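Local structure of YqgE/AlgH family protein (Corynebacterium diphtheriae, 2HRX) at residues A3-N8 against V22-M27; S56-F61 against Q75-G80. The protein is of unknown function but belongs to the UPF0301 (YqgE/AlgH) family. All blocks are in the same frame, centred on the assembly; numbering follows the deposited sequence.

Contact 1: residues A3-N8 against V22-M27; sequences ADRLFN and VAAPSM
The ring of F7 drives its far end, CE2 and CZ, into the backbone of V22-A24. The carbonyl O of A23 lies at the ring's edge, near its plane, 3.8 Å from CZ. V22 O comes in obliquely to 3.2 Å from F7 CE2, and A24 CA reaches the same CE2 at 3.3 Å, again at a slant, so within these two segments the ring meets carbonyl oxygens and aliphatic carbon together. With CG anti to its own carbonyl carbon (chi1 -60°), the F7 ring extends from the 3-10 turn toward the other segment. The second flat group, the guanidinium of R5, is approached obliquely by A24 CB, 3.8 Å from NH2, and by S26 OG, 2.7 Å from NH1. A24 CB is thus shared between R5 and the ring of F7.

The fold context is a strand end: strand 19-23 of the mixed sheet runs out at A23, and A24 to M27 form a type I turn closed by M27 N to A24 O. The N-terminal segment folds over this exit. L6 adds an apolar contact, its CD1 lying 4.0 Å from P25 CG where the two side chains cross at about a right angle; its other neighbours include L185 and Y188. W174 of helix 173-179 covers V22 and P25 and donates its NE1 to A23 O. Within 3-8, D4 OD2 accepts from R5 N at 2.6 Å, met 43° above the carboxylate plane.

Contact 2: residues S56-F61 against Q75-G80; sequences SDVAVF and QALYIG
S56-F61 and Q75-G80 run antiparallel, and A59 faces A76 as a non-hydrogen-bonded pair with their CA atoms 4.2 Å apart. This is a single antiparallel beta bridge joining strand 58-59 to strand 76-79, which itself runs parallel to strand 129-141 of the main sheet. Two backbone bonds bracket the pair: L77 N to V58 O, nearly along the C=O axis, and V60 N to Q75 O at 3.0 Å, with the donor tilted 30° from the carbonyl plane. Beyond the corner at D57, S56 N donates to L77 O at 2.9 Å, in the carbonyl plane.

L77 O is gripped twice by S56, since OG also donates to it at 2.6 Å, from 38° above that plane. With chi1 at 84°, S56 OG sits between its own N and carbonyl carbon, and from there it also accepts from V58 N at 3.0 Å, an ST turn spanning the corner at D57, with the same OG reaching across to L77 O. The CB of S56 meets I79 CG1. Apolar cover comes from L77, whose CD1 branch lies 3.7 Å from V60 CG2 while CD2 lies more loosely by V58 CG1; V63 touches both L77 and V58, and A136 of strand 129-141 also touches L77. Past V60, a water accepts from F61 N and donates to Q75 O, each at 2.9 Å.

Contact 1 closes before contact 2 opens along the chain, so the two are in series. Their centres lie 29 Å apart and their nearest atoms about 11 Å, without touching. Both reach the same mixed sheet at different strands: contact 1 at the end of strand 19-23, which pairs with strands 36-42 and 155-159, and contact 2 at strand 76-79, which pairs with strand 129-141. The path between them within the sheet runs through strands 36-42, 47-51 and 129-141. One contact therefore packs the N-terminal segment over a strand end, while the other joins a short strand to strand 76-79, and the shared sheet links these separate regions of the protein.

Contact 1: residues A3-N8 against V22-M27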
loop_
_atom_site.group_PDB
_atom_site.type_symbol
_atom_site.label_atom_id
_atom_site.label_comp_id
_atom_site.label_asym_id
_atom_site.label_seq_id
_atom_site.Cartn_x
_atom_site.Cartn_y
_atom_site.Cartn_z
ATOM N N ALA A 3 -1.032 25.743 -14.443
ATOM C CA ALA A 3 -2.413 25.597 -14.897
ATOM C C ALA A 3 -3.433 25.127 -13.872
ATOM O O ALA A 3 -4.554 25.632 -13.828
ATOM C CB ALA A 3 -2.459 24.678 -16.117
ATOM N N ASP A 4 -3.047 24.161 -13.047
ATOM C CA ASP A 4 -3.965 23.607 -12.064
ATOM C C ASP A 4 -3.160 22.682 -11.157
ATOM O O ASP A 4 -1.929 22.631 -11.244
ATOM C CB ASP A 4 -5.044 22.812 -12.807
ATOM C CG ASP A 4 -6.273 22.544 -11.965
ATOM O OD1 ASP A 4 -7.257 22.015 -12.522
ATOM O OD2 ASP A 4 -6.259 22.859 -10.758
ATOM N N ARG A 5 -3.849 21.967 -10.278
ATOM C CA ARG A 5 -3.180 21.020 -9.402
ATOM C C ARG A 5 -2.603 19.950 -10.320
ATOM O O ARG A 5 -3.247 19.545 -11.289
ATOM C CB ARG A 5 -4.187 20.416 -8.422
ATOM C CG ARG A 5 -4.691 21.419 -7.390
ATOM C CD ARG A 5 -3.739 21.506 -6.207
ATOM N NE ARG A 5 -4.047 20.485 -5.208
ATOM C CZ ARG A 5 -3.144 19.715 -4.614
ATOM N NH1 ARG A 5 -1.864 19.841 -4.915
ATOM N NH2 ARG A 5 -3.525 18.813 -3.719
ATOM N N LEU A 6 -1.384 19.512 -10.023
ATOM C CA LEU A 6 -0.688 18.508 -10.827
ATOM C C LEU A 6 -1.571 17.354 -11.324
ATOM O O LEU A 6 -1.666 17.102 -12.527
ATOM C CB LEU A 6 0.471 17.922 -10.021
ATOM C CG LEU A 6 1.801 17.609 -10.714
ATOM C CD1 LEU A 6 2.495 16.513 -9.919
ATOM C CD2 LEU A 6 1.592 17.163 -12.157
ATOM N N PHE A 7 -2.211 16.656 -10.392
ATOM C CA PHE A 7 -3.052 15.516 -10.740
ATOM C C PHE A 7 -4.278 15.787 -11.611
ATOM O O PHE A 7 -4.768 14.874 -12.279
ATOM C CB PHE A 7 -3.467 14.774 -9.461
ATOM C CG PHE A 7 -2.297 14.241 -8.668
ATOM C CD1 PHE A 7 -1.066 14.005 -9.287
ATOM C CD2 PHE A 7 -2.429 13.943 -7.313
ATOM C CE1 PHE A 7 0.014 13.477 -8.566
ATOM C CE2 PHE A 7 -1.355 13.413 -6.586
ATOM C CZ PHE A 7 -0.136 13.182 -7.213
ATOM N N ASN A 8 -4.778 17.021 -11.616
ATOM C CA ASN A 8 -5.947 17.338 -12.436
ATOM C C ASN A 8 -5.612 17.401 -13.917
ATOM O O ASN A 8 -6.497 17.568 -14.755
ATOM C CB ASN A 8 -6.580 18.659 -12.005
ATOM C CG ASN A 8 -7.224 18.565 -10.651
ATOM O OD1 ASN A 8 -7.663 17.494 -10.240
ATOM N ND2 ASN A 8 -7.300 19.688 -9.949
ATOM N N VAL A 22 -1.531 7.953 -4.566
ATOM C CA VAL A 22 -0.266 8.676 -4.433
ATOM C C VAL A 22 -0.499 10.098 -3.956
ATOM O O VAL A 22 -1.228 10.857 -4.595
ATOM C CB VAL A 22 0.495 8.727 -5.777
ATOM C CG1 VAL A 22 1.884 9.309 -5.560
ATOM C CG2 VAL A 22 0.578 7.325 -6.382
ATOM N N ALA A 23 0.122 10.463 -2.838
ATOM C CA ALA A 23 -0.053 11.802 -2.286
ATOM C C ALA A 23 0.490 12.877 -3.216
ATOM O O ALA A 23 1.546 12.707 -3.835
ATOM C CB ALA A 23 0.633 11.903 -0.918
ATOM N N ALA A 24 -0.236 13.987 -3.317
ATOM C CA ALA A 24 0.198 15.093 -4.158
ATOM C C ALA A 24 1.463 15.667 -3.537
ATOM O O ALA A 24 1.639 15.617 -2.317
ATOM C CB ALA A 24 -0.887 16.163 -4.226
ATOM N N PRO A 25 2.367 16.210 -4.368
ATOM C CA PRO A 25 3.615 16.787 -3.852
ATOM C C PRO A 25 3.391 17.842 -2.758
ATOM O O PRO A 25 4.142 17.909 -1.784
ATOM C CB PRO A 25 4.260 17.384 -5.104
ATOM C CG PRO A 25 3.806 16.459 -6.189
ATOM C CD PRO A 25 2.336 16.257 -5.840
ATOM N N SER A 26 2.350 18.652 -2.915
ATOM C CA SER A 26 2.057 19.708 -1.950
ATOM C C SER A 26 1.403 19.264 -0.638
ATOM O O SER A 26 1.301 20.059 0.293
ATOM C CB SER A 26 1.206 20.801 -2.608
ATOM O OG SER A 26 -0.043 20.302 -3.045
HETATM N N MSE A 27 0.967 18.010 -0.547
HETATM C CA MSE A 27 0.347 17.532 0.694
HETATM C C MSE A 27 1.418 17.592 1.779
HETATM O O MSE A 27 2.478 16.983 1.633
HETATM C CB MSE A 27 -0.157 16.096 0.532
HETATM C CG MSE A 27 -1.086 15.646 1.661
HETATM SE SE MSE A 27 -1.795 13.869 1.415
HETATM C CE MSE A 27 -3.068 14.245 0.034
#

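Contact 2: residues S56-F61 against Q75-G80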
loop_
_atom_site.group_PDB
_atom_site.type_symbol
_atom_site.label_atom_id
_atom_site.label_comp_id
_atom_site.label_asym_id
_atom_site.label_seq_id
_atom_site.Cartn_x
_atom_site.Cartn_y
_atom_site.Cartn_z
ATOM N N SER A 56 8.821 1.609 9.922
ATOM C CA SER A 56 8.904 1.985 11.330
ATOM C C SER A 56 10.202 1.431 11.899
ATOM O O SER A 56 10.958 0.761 11.196
ATOM C CB SER A 56 7.742 1.400 12.121
ATOM O OG SER A 56 8.027 0.065 12.503
ATOM N N ASP A 57 10.442 1.699 13.179
ATOM C CA ASP A 57 11.644 1.223 13.850
ATOM C C ASP A 57 11.376 -0.046 14.654
ATOM O O ASP A 57 12.240 -0.513 15.400
ATOM C CB ASP A 57 12.203 2.309 14.776
ATOM C CG ASP A 57 11.165 2.843 15.748
ATOM O OD1 ASP A 57 10.487 2.031 16.415
ATOM O OD2 ASP A 57 11.032 4.079 15.849
ATOM N N VAL A 58 10.180 -0.606 14.498
ATOM C CA VAL A 58 9.816 -1.819 15.220
ATOM C C VAL A 58 10.063 -3.050 14.354
ATOM O O VAL A 58 9.546 -3.146 13.240
ATOM C CB VAL A 58 8.324 -1.801 15.635
ATOM C CG1 VAL A 58 7.995 -3.035 16.465
ATOM C CG2 VAL A 58 8.020 -0.542 16.419
ATOM N N ALA A 59 10.857 -3.987 14.871
ATOM C CA ALA A 59 11.164 -5.213 14.144
ATOM C C ALA A 59 10.017 -6.202 14.276
ATOM O O ALA A 59 9.430 -6.336 15.347
ATOM C CB ALA A 59 12.452 -5.840 14.687
ATOM N N VAL A 60 9.700 -6.899 13.188
ATOM C CA VAL A 60 8.623 -7.881 13.216
ATOM C C VAL A 60 8.875 -8.905 14.314
ATOM O O VAL A 60 7.951 -9.333 15.008
ATOM C CB VAL A 60 8.507 -8.629 11.870
ATOM C CG1 VAL A 60 7.425 -9.703 11.966
ATOM C CG2 VAL A 60 8.173 -7.644 10.757
ATOM N N PHE A 61 10.138 -9.288 14.467
ATOM C CA PHE A 61 10.534 -10.277 15.463
ATOM C C PHE A 61 10.055 -9.939 16.871
ATOM O O PHE A 61 9.751 -10.830 17.661
ATOM C CB PHE A 61 12.056 -10.416 15.479
ATOM C CG PHE A 61 12.550 -11.540 16.336
ATOM C CD1 PHE A 61 12.579 -12.847 15.845
ATOM C CD2 PHE A 61 12.980 -11.303 17.640
ATOM C CE1 PHE A 61 13.031 -13.904 16.644
ATOM C CE2 PHE A 61 13.433 -12.356 18.445
ATOM C CZ PHE A 61 13.458 -13.653 17.943
ATOM N N GLN A 75 12.718 -6.608 7.503
ATOM C CA GLN A 75 11.734 -7.285 8.342
ATOM C C GLN A 75 11.280 -6.426 9.516
ATOM O O GLN A 75 11.425 -6.801 10.680
ATOM C CB GLN A 75 12.306 -8.620 8.830
ATOM C CG GLN A 75 12.664 -9.546 7.675
ATOM C CD GLN A 75 13.321 -10.829 8.123
ATOM O OE1 GLN A 75 14.318 -10.806 8.846
ATOM N NE2 GLN A 75 12.776 -11.960 7.688
ATOM N N ALA A 76 10.719 -5.265 9.189
ATOM C CA ALA A 76 10.221 -4.329 10.187
ATOM C C ALA A 76 8.774 -3.979 9.862
ATOM O O ALA A 76 8.345 -4.106 8.719
ATOM C CB ALA A 76 11.057 -3.066 10.174
ATOM N N LEU A 77 8.021 -3.550 10.866
ATOM C CA LEU A 77 6.638 -3.155 10.629
ATOM C C LEU A 77 6.659 -1.823 9.902
ATOM O O LEU A 77 7.483 -0.962 10.203
ATOM C CB LEU A 77 5.883 -2.984 11.949
ATOM C CG LEU A 77 5.022 -4.126 12.498
ATOM C CD1 LEU A 77 5.723 -5.459 12.372
ATOM C CD2 LEU A 77 4.699 -3.825 13.950
ATOM N N TYR A 78 5.771 -1.665 8.929
ATOM C CA TYR A 78 5.661 -0.415 8.200
ATOM C C TYR A 78 4.438 0.292 8.779
ATOM O O TYR A 78 3.503 -0.363 9.232
ATOM C CB TYR A 78 5.480 -0.679 6.705
ATOM C CG TYR A 78 6.786 -0.892 5.978
ATOM C CD1 TYR A 78 7.652 -1.917 6.346
ATOM C CD2 TYR A 78 7.178 -0.042 4.950
ATOM C CE1 TYR A 78 8.893 -2.084 5.705
ATOM C CE2 TYR A 78 8.410 -0.202 4.304
ATOM C CZ TYR A 78 9.260 -1.227 4.692
ATOM O OH TYR A 78 10.480 -1.384 4.069
ATOM N N ILE A 79 4.457 1.621 8.800
ATOM C CA ILE A 79 3.334 2.385 9.337
ATOM C C ILE A 79 2.275 2.512 8.248
ATOM O O ILE A 79 2.424 3.298 7.313
ATOM C CB ILE A 79 3.792 3.794 9.790
ATOM C CG1 ILE A 79 4.932 3.658 10.800
ATOM C CG2 ILE A 79 2.624 4.562 10.411
ATOM C CD1 ILE A 79 5.526 4.989 11.252
ATOM N N GLY A 80 1.208 1.731 8.375
ATOM C CA GLY A 80 0.147 1.754 7.382
ATOM C C GLY A 80 -0.748 2.978 7.425
ATOM O O GLY A 80 -1.301 3.379 6.402
HETATM O O HOH W 1 12.285 -8.811 12.528
#